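PDB 4HPP: probable glutamine synthetase from Pseudomonas aeruginosa, which is a probable member of the glutamine synthetase family, joining an N-terminal domain to a catalytic domain in a model that contains magnesium and glutamic acid. Local coordinates for residues 417-420 / 421-425; 108-111 / 112-115; 429-432 / 433-436; 43-46 / 47-50. All coordinates share one frame; numbering follows the deposited sequence.

How the contacts relate
All four contacts are local, made between neighbouring turns of one chain. Contacts 2 and 4 are mostly buried and are held within themselves mainly by backbone bonds: contact 2 is the first two turns of helix 108-121, whereas contact 4 is a 3-10 turn in the loop between strands 39-41 and 66-78. Contacts 1 and 3 are partly buried. Contact 1 lies within helix 410-427 and has a buried salt bridge; contact 3 joins the following loop to the start of helix 432-439, with a capping serine among acids at the more exposed end. Contacts 1 and 4 meet directly, with Glu-423 OE2 3.0 Å from Pro-50 CD and Thr-49 CG2 against the backbone of Met-419. Contact 2 touches none of the others.

Contact 1: 417-420 / 421-425; sequences LAMK and RHELA
Lys-420 and Glu-423, one helical turn apart on helix 410-427, run side by side and point the same way, joined at their ends by a salt bridge of 2.7 Å between Lys-420 NZ and Glu-423 OE2. The lysine reaches this point because its chain bends at chi2 (-69°) and then straightens, while the glutamate extends beyond CG. The ammonium comes to the syn lone pair of OE2, on the side of the other carboxylate oxygen. Lower down, Lys-420 CD packs 3.3 Å from Glu-423 OE2, so the aliphatic part of the lysine also lines the pair. On another side of the helix Arg-421 folds back over the preceding turn, its CG 3.3 Å from Leu-417 O, before its guanidinium leaves to meet Asp-396 and Gln-399. Beneath these side chains runs the alpha-helical ladder, including a bond of 2.7 Å from Leu-424 N to Lys-420 O. The charged pair is not closed on itself: Lys-420 NZ also donates to Pro-283 O, and Glu-423 OE1 accepts from Ala-285 N. With both residues buried, these shared bonds would be expected to keep the two groups charged and to tie the helix to the 283-285 loop.

Contact 2: 108-111 / 112-115; sequences PRSL and LRAE
Residues Pro-108 to Glu-115 form the opening turns of helix 108-121, with Leu-112 N bonded to Pro-108 O and Arg-113 N to Arg-109 O at 2.9 Å. Farther along, Leu-111 O takes two donors: Glu-115 N arrives nearly along the C=O axis, whereas Ala-114 N stands above the carbonyl plane, 66° out of it. Ala-114 N makes a further, weak bond to Ser-110 O. Across this turn Arg-113 curls back over Ser-110. Its chain leaves with CG opposite the backbone N (chi1 -178°), then bends at chi3 (73°), bringing the guanidinium alongside the serine. One face of the guanidinium is turned to Ser-110 O, and NH2 lies 3.6 Å from Ser-110 OG, while Arg-113 CB rests 3.4 Å from Ser-110 O. On other sides of the helix, Leu-111 and Leu-112 send their branches against helix 342-358 at Leu-344 and Ala-347, and Leu-112 also meets Ala-199. Arg-109 NH1 comes within 4.9 Å of Arg-113 NH1, but the Arg-109 guanidinium is held by Asp-200, Asp-71 and Asn-95. The Glu-115 carboxylate pairs with Arg-118 farther along the same helix and with Arg-354 of helix 342-358. Asp-200 and Asp-71 probably offset the charge of Arg-109, easing its approach to Arg-113; within the two segments the polar bonds are those of the backbone.

Contact 3: 429-432 / 433-436; sequences GLSD and DDLC
Ser-431 CB stands over one face of the Asp-434 carboxylate, 3.0 Å from Asp-434 OD2. Leu-430 comes in lower, near the carboxylate plane on the CB side, and meets the aliphatic root of the aspartate: Leu-430 CD1 lies 3.5 Å from Asp-434 CB, the two side chains crossing at a slant. The remaining oxygen, OD1, forms a salt bridge with Arg-437 one turn on. Ser-431 is the N-cap of helix 432-439. Its OG is swung opposite the backbone N (chi1 161°), and from there accepts the amide of Asp-433, with 3.2 Å between Ser-431 OG and Asp-433 N. That bond is bent, with an angle of 135° at the hydrogen. Asp-434 OD2 is 3.7 Å from Ser-431 N, too far to close a capping box. The backbone takes over next: Leu-435 N bonds to Ser-431 O at 3.2 Å, and Cys-436 N to Asp-432 O at 3.1 Å. Leu-435 CB tucks against the same two carbonyl oxygens, 3.2 Å from Ser-431 O. Three consecutive acids, Asp-432 to Asp-434, follow the cap, where the positive end of the helix dipole would be expected to stabilise their charges. Cys-436 is buried, packing on Leu-225, Pro-228 and Leu-289.

Contact 4: 43-46 / 47-50; sequences PANS and SLTP
Leu-48 leans back against Asn-45 at the end of a 3-10 turn, in which carbonyls bond to amides three residues ahead. Its CB lies 3.5 Å from Asn-45 O. With CG placed beside the backbone N (chi1 -70°), the chain stays close to that carbonyl, and Leu-48 CG is 3.7 Å from Asn-45 O. The CD1 branch keeps the same distance from the oxygen and goes on to skirt Asn-45 CA at 4.2 Å. The side chain also packs on Ile-54 and, across the subunit interface, on Tyr-181 of the second subunit, which places this loop of the N-terminal domain at a contact between copies of the protein; Asn-45 takes part as well, against Phe-148 of that subunit. Two backbone bonds give the turn its shape: Ser-47 N to Ala-44 O at 2.9 Å, and Leu-48 N to Asn-45 O. In both, the donor stands well above the carbonyl plane, by 64° for Ser-47 N, as is usual for the tight 3-10 winding. Ser-47 OG is hydrogen-bonded to Ser-58 OG, while Ser-47 CB remains 3.6 Å from Ala-44 O.

Contact 1: 417-420 / 421-425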
loop_
_atom_site.group_PDB
_atom_site.type_symbol
_atom_site.label_atom_id
_atom_site.label_comp_id
_atom_site.label_asym_id
_atom_site.label_seq_id
_atom_site.Cartn_x
_atom_site.Cartn_y
_atom_site.Cartn_z
ATOM N N LEU A 417 1.819 36.632 38.087
ATOM C CA LEU A 417 1.811 37.979 37.537
ATOM C C LEU A 417 3.001 38.274 36.653
ATOM O O LEU A 417 2.880 38.964 35.645
ATOM C CB LEU A 417 1.810 38.994 38.671
ATOM C CG LEU A 417 0.487 39.393 39.313
ATOM C CD1 LEU A 417 0.801 40.485 40.310
ATOM C CD2 LEU A 417 -0.550 39.864 38.287
ATOM N N ALA A 418 4.156 37.749 37.024
ATOM C CA ALA A 418 5.351 37.930 36.193
ATOM C C ALA A 418 5.328 37.058 34.966
ATOM O O ALA A 418 5.616 37.532 33.819
ATOM C CB ALA A 418 6.589 37.663 36.992
ATOM N N MET A 419 4.959 35.787 35.172
ATOM C CA MET A 419 4.901 34.881 34.041
ATOM C C MET A 419 3.949 35.375 32.940
ATOM O O MET A 419 4.182 35.113 31.768
ATOM C CB MET A 419 4.543 33.469 34.467
ATOM C CG MET A 419 4.425 32.551 33.257
ATOM S SD MET A 419 2.766 32.416 32.581
ATOM C CE MET A 419 2.049 31.321 33.845
ATOM N N LYS A 420 2.880 36.076 33.297
ATOM C CA LYS A 420 1.892 36.458 32.286
ATOM C C LYS A 420 2.279 37.735 31.509
ATOM O O LYS A 420 2.091 37.821 30.282
ATOM C CB LYS A 420 0.503 36.603 32.926
ATOM C CG LYS A 420 -0.226 35.317 33.294
ATOM C CD LYS A 420 -0.652 34.548 32.035
ATOM C CE LYS A 420 -1.107 33.142 32.412
ATOM N NZ LYS A 420 -1.402 32.439 31.145
ATOM N N ARG A 421 2.819 38.723 32.220
ATOM C CA ARG A 421 3.457 39.881 31.572
ATOM C C ARG A 421 4.362 39.386 30.450
ATOM O O ARG A 421 4.366 39.934 29.281
ATOM C CB ARG A 421 4.343 40.631 32.595
ATOM C CG ARG A 421 3.596 41.494 33.600
ATOM C CD ARG A 421 2.622 42.453 32.885
ATOM N NE ARG A 421 1.658 43.009 33.839
ATOM C CZ ARG A 421 0.544 43.653 33.507
ATOM N NH1 ARG A 421 0.237 43.838 32.238
ATOM N NH2 ARG A 421 -0.259 44.113 34.459
ATOM N N HIS A 422 5.120 38.344 30.838
ATOM C CA HIS A 422 6.085 37.738 29.984
ATOM C C HIS A 422 5.413 37.038 28.841
ATOM O O HIS A 422 5.860 37.131 27.670
ATOM C CB HIS A 422 7.008 36.839 30.767
ATOM C CG HIS A 422 8.093 36.227 29.917
ATOM N ND1 HIS A 422 8.787 35.135 30.293
ATOM C CD2 HIS A 422 8.567 36.585 28.645
ATOM C CE1 HIS A 422 9.665 34.815 29.312
ATOM N NE2 HIS A 422 9.525 35.714 28.310
ATOM N N GLU A 423 4.309 36.363 29.142
ATOM C CA GLU A 423 3.532 35.783 28.079
ATOM C C GLU A 423 3.090 36.907 27.138
ATOM O O GLU A 423 3.252 36.795 25.927
ATOM C CB GLU A 423 2.335 35.001 28.622
ATOM C CG GLU A 423 1.466 34.466 27.503
ATOM C CD GLU A 423 0.154 33.878 27.976
ATOM O OE1 GLU A 423 -0.814 33.940 27.191
ATOM O OE2 GLU A 423 0.092 33.340 29.100
ATOM N N LEU A 424 2.555 38.003 27.670
ATOM C CA LEU A 424 2.091 39.058 26.754
ATOM C C LEU A 424 3.230 39.815 26.072
ATOM O O LEU A 424 3.113 40.158 24.892
ATOM C CB LEU A 424 0.983 39.948 27.338
ATOM C CG LEU A 424 1.124 40.930 28.482
ATOM C CD1 LEU A 424 1.416 42.342 27.958
ATOM C CD2 LEU A 424 -0.178 40.924 29.272
ATOM N N ALA A 425 4.355 40.010 26.763
ATOM C CA ALA A 425 5.576 40.438 26.034
ATOM C C ALA A 425 5.751 39.524 24.830
ATOM O O ALA A 425 5.842 40.010 23.699
ATOM C CB ALA A 425 6.854 40.439 26.889
#

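Contact 2: 108-111 / 112-115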
loop_
_atom_site.group_PDB
_atom_site.type_symbol
_atom_site.label_atom_id
_atom_site.label_comp_id
_atom_site.label_asym_id
_atom_site.label_seq_id
_atom_site.Cartn_x
_atom_site.Cartn_y
_atom_site.Cartn_z
ATOM N N PRO A 108 -0.803 24.999 42.552
ATOM C CA PRO A 108 -2.173 25.391 42.276
ATOM C C PRO A 108 -3.130 24.376 42.802
ATOM O O PRO A 108 -4.134 24.788 43.356
ATOM C CB PRO A 108 -2.240 25.526 40.741
ATOM C CG PRO A 108 -0.828 25.432 40.295
ATOM C CD PRO A 108 -0.099 24.614 41.331
ATOM N N ARG A 109 -2.816 23.082 42.686
ATOM C CA ARG A 109 -3.624 22.015 43.384
ATOM C C ARG A 109 -3.767 22.245 44.910
ATOM O O ARG A 109 -4.880 22.312 45.439
ATOM C CB ARG A 109 -3.125 20.585 43.100
ATOM C CG ARG A 109 -4.322 19.631 42.991
ATOM C CD ARG A 109 -4.046 18.203 42.593
ATOM N NE ARG A 109 -3.848 17.414 43.790
ATOM C CZ ARG A 109 -4.579 16.375 44.123
ATOM N NH1 ARG A 109 -4.259 15.721 45.195
ATOM N NH2 ARG A 109 -5.590 15.983 43.377
ATOM N N SER A 110 -2.634 22.463 45.579
ATOM C CA SER A 110 -2.586 22.803 47.014
ATOM C C SER A 110 -3.467 24.005 47.381
ATOM O O SER A 110 -4.327 23.872 48.271
ATOM C CB SER A 110 -1.127 23.050 47.463
ATOM O OG SER A 110 -0.412 21.825 47.635
ATOM N N LEU A 111 -3.256 25.162 46.721
ATOM C CA LEU A 111 -4.129 26.337 46.898
ATOM C C LEU A 111 -5.603 25.926 46.798
ATOM O O LEU A 111 -6.389 26.243 47.700
ATOM C CB LEU A 111 -3.855 27.406 45.857
ATOM C CG LEU A 111 -5.001 28.396 45.605
ATOM C CD1 LEU A 111 -5.319 29.134 46.894
ATOM C CD2 LEU A 111 -4.672 29.382 44.494
ATOM N N LEU A 112 -5.999 25.198 45.740
ATOM C CA LEU A 112 -7.418 24.828 45.685
ATOM C C LEU A 112 -7.822 23.934 46.868
ATOM O O LEU A 112 -8.899 24.124 47.434
ATOM C CB LEU A 112 -7.882 24.247 44.338
ATOM C CG LEU A 112 -9.281 23.565 44.331
ATOM C CD1 LEU A 112 -10.400 24.561 44.631
ATOM C CD2 LEU A 112 -9.537 22.833 43.032
ATOM N N ARG A 113 -6.961 23.001 47.266
ATOM C CA ARG A 113 -7.263 22.176 48.428
ATOM C C ARG A 113 -7.376 22.933 49.760
ATOM O O ARG A 113 -7.991 22.433 50.698
ATOM C CB ARG A 113 -6.254 21.056 48.591
ATOM C CG ARG A 113 -6.628 20.182 49.783
ATOM C CD ARG A 113 -5.753 18.952 49.911
ATOM N NE ARG A 113 -4.400 19.277 50.375
ATOM C CZ ARG A 113 -3.361 19.516 49.574
ATOM N NH1 ARG A 113 -3.506 19.479 48.244
ATOM N NH2 ARG A 113 -2.176 19.803 50.105
ATOM N N ALA A 114 -6.743 24.099 49.858
ATOM C CA ALA A 114 -6.711 24.862 51.101
ATOM C C ALA A 114 -7.993 25.665 51.179
ATOM O O ALA A 114 -8.483 26.007 52.268
ATOM C CB ALA A 114 -5.504 25.794 51.135
ATOM N N GLU A 115 -8.513 25.968 49.996
ATOM C CA GLU A 115 -9.678 26.815 49.828
ATOM C C GLU A 115 -10.908 25.991 50.034
ATOM O O GLU A 115 -11.881 26.443 50.632
ATOM C CB GLU A 115 -9.671 27.433 48.422
ATOM C CG GLU A 115 -10.885 28.289 48.080
ATOM C CD GLU A 115 -10.994 29.499 48.984
ATOM O OE1 GLU A 115 -9.998 29.757 49.684
ATOM O OE2 GLU A 115 -12.044 30.189 48.979
#

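Contact 3: 429-432 / 433-436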
loop_
_atom_site.group_PDB
_atom_site.type_symbol
_atom_site.label_atom_id
_atom_site.label_comp_id
_atom_site.label_asym_id
_atom_site.label_seq_id
_atom_site.Cartn_x
_atom_site.Cartn_y
_atom_site.Cartn_z
ATOM N N GLY A 429 2.289 42.942 19.315
ATOM C CA GLY A 429 2.423 43.380 17.930
ATOM C C GLY A 429 1.683 42.434 17.012
ATOM O O GLY A 429 1.077 42.864 15.984
ATOM N N LEU A 430 1.751 41.154 17.423
ATOM C CA LEU A 430 1.090 39.999 16.810
ATOM C C LEU A 430 -0.386 40.225 16.579
ATOM O O LEU A 430 -1.140 40.552 17.479
ATOM C CB LEU A 430 1.301 38.763 17.680
ATOM C CG LEU A 430 1.520 37.434 16.967
ATOM C CD1 LEU A 430 2.329 37.614 15.691
ATOM C CD2 LEU A 430 2.211 36.453 17.897
ATOM N N SER A 431 -0.771 40.070 15.326
ATOM C CA SER A 431 -2.112 40.251 14.841
ATOM C C SER A 431 -3.107 39.422 15.681
ATOM O O SER A 431 -2.733 38.430 16.310
ATOM C CB SER A 431 -2.067 39.758 13.386
ATOM O OG SER A 431 -3.352 39.459 12.854
ATOM N N ASP A 432 -4.372 39.812 15.703
ATOM C CA ASP A 432 -5.374 38.957 16.293
ATOM C C ASP A 432 -5.322 37.525 15.766
ATOM O O ASP A 432 -5.388 36.563 16.537
ATOM C CB ASP A 432 -6.767 39.550 16.126
ATOM C CG ASP A 432 -7.127 40.484 17.265
ATOM O OD1 ASP A 432 -8.310 40.937 17.352
ATOM O OD2 ASP A 432 -6.206 40.770 18.084
ATOM N N ASP A 433 -5.215 37.391 14.449
ATOM C CA ASP A 433 -5.186 36.096 13.765
ATOM C C ASP A 433 -3.966 35.226 14.118
ATOM O O ASP A 433 -4.139 34.138 14.654
ATOM C CB ASP A 433 -5.416 36.282 12.252
ATOM C CG ASP A 433 -6.880 36.667 11.925
ATOM O OD1 ASP A 433 -7.300 36.544 10.764
ATOM O OD2 ASP A 433 -7.642 37.079 12.834
ATOM N N ASP A 434 -2.754 35.709 13.852
ATOM C CA ASP A 434 -1.503 35.064 14.307
ATOM C C ASP A 434 -1.529 34.553 15.765
ATOM O O ASP A 434 -1.028 33.483 16.097
ATOM C CB ASP A 434 -0.357 36.050 14.092
ATOM C CG ASP A 434 -0.358 36.611 12.670
ATOM O OD1 ASP A 434 -0.788 35.820 11.784
ATOM O OD2 ASP A 434 0.018 37.808 12.443
ATOM N N LEU A 435 -2.148 35.337 16.626
ATOM C CA LEU A 435 -2.237 35.057 18.027
ATOM C C LEU A 435 -3.139 33.852 18.246
ATOM O O LEU A 435 -2.862 32.999 19.067
ATOM C CB LEU A 435 -2.901 36.258 18.654
ATOM C CG LEU A 435 -2.873 36.357 20.159
ATOM C CD1 LEU A 435 -1.425 36.237 20.656
ATOM C CD2 LEU A 435 -3.541 37.672 20.535
ATOM N N CYS A 436 -4.220 33.802 17.482
ATOM C CA CYS A 436 -5.161 32.718 17.540
ATOM C C CYS A 436 -4.554 31.455 16.949
ATOM O O CYS A 436 -4.660 30.355 17.521
ATOM C CB CYS A 436 -6.448 33.098 16.833
ATOM S SG CYS A 436 -7.207 31.690 16.049
#

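Contact 4: 43-46 / 47-50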
loop_
_atom_site.group_PDB
_atom_site.type_symbol
_atom_site.label_atom_id
_atom_site.label_comp_id
_atom_site.label_asym_id
_atom_site.label_seq_id
_atom_site.Cartn_x
_atom_site.Cartn_y
_atom_site.Cartn_z
ATOM N N PRO A 43 11.369 24.455 40.726
ATOM C CA PRO A 43 10.413 25.547 40.966
ATOM C C PRO A 43 10.258 26.496 39.772
ATOM O O PRO A 43 9.145 27.005 39.518
ATOM C CB PRO A 43 11.042 26.311 42.130
ATOM C CG PRO A 43 11.966 25.341 42.787
ATOM C CD PRO A 43 12.534 24.582 41.620
ATOM N N ALA A 44 11.354 26.713 39.042
ATOM C CA ALA A 44 11.359 27.647 37.912
ATOM C C ALA A 44 10.427 27.221 36.754
ATOM O O ALA A 44 10.102 28.069 35.889
ATOM C CB ALA A 44 12.782 27.927 37.412
ATOM N N ASN A 45 9.991 25.948 36.760
ATOM C CA ASN A 45 9.020 25.440 35.764
ATOM C C ASN A 45 7.693 26.177 35.875
ATOM O O ASN A 45 6.982 26.355 34.882
ATOM C CB ASN A 45 8.759 23.954 35.932
ATOM C CG ASN A 45 9.980 23.116 35.653
ATOM O OD1 ASN A 45 10.885 23.547 34.961
ATOM N ND2 ASN A 45 10.002 21.895 36.179
ATOM N N SER A 46 7.386 26.628 37.091
ATOM C CA SER A 46 6.189 27.426 37.344
ATOM C C SER A 46 6.282 28.856 36.776
ATOM O O SER A 46 5.270 29.570 36.706
ATOM C CB SER A 46 5.867 27.455 38.834
ATOM O OG SER A 46 5.872 26.141 39.376
ATOM N N SER A 47 7.455 29.267 36.316
ATOM C CA SER A 47 7.498 30.505 35.550
ATOM C C SER A 47 7.449 30.288 34.027
ATOM O O SER A 47 7.680 31.257 33.292
ATOM C CB SER A 47 8.739 31.358 35.901
ATOM O OG SER A 47 9.015 31.443 37.300
ATOM N N LEU A 48 7.216 29.056 33.530
ATOM C CA LEU A 48 7.129 28.896 32.060
ATOM C C LEU A 48 5.829 29.447 31.564
ATOM O O LEU A 48 4.778 29.162 32.130
ATOM C CB LEU A 48 7.281 27.462 31.556
ATOM C CG LEU A 48 8.629 26.710 31.628
ATOM C CD1 LEU A 48 8.429 25.201 31.626
ATOM C CD2 LEU A 48 9.615 27.083 30.545
ATOM N N THR A 49 5.946 30.257 30.513
ATOM C CA THR A 49 4.838 30.867 29.792
ATOM C C THR A 49 4.283 29.847 28.804
ATOM O O THR A 49 4.914 28.830 28.567
ATOM C CB THR A 49 5.282 32.129 28.983
ATOM O OG1 THR A 49 6.326 31.775 28.072
ATOM C CG2 THR A 49 5.750 33.232 29.901
ATOM N N PRO A 50 3.118 30.135 28.181
ATOM C CA PRO A 50 2.695 29.168 27.170
ATOM C C PRO A 50 3.729 28.879 26.068
ATOM O O PRO A 50 3.740 27.793 25.490
ATOM C CB PRO A 50 1.421 29.799 26.615
ATOM C CG PRO A 50 0.832 30.546 27.796
ATOM C CD PRO A 50 2.022 31.052 28.581
#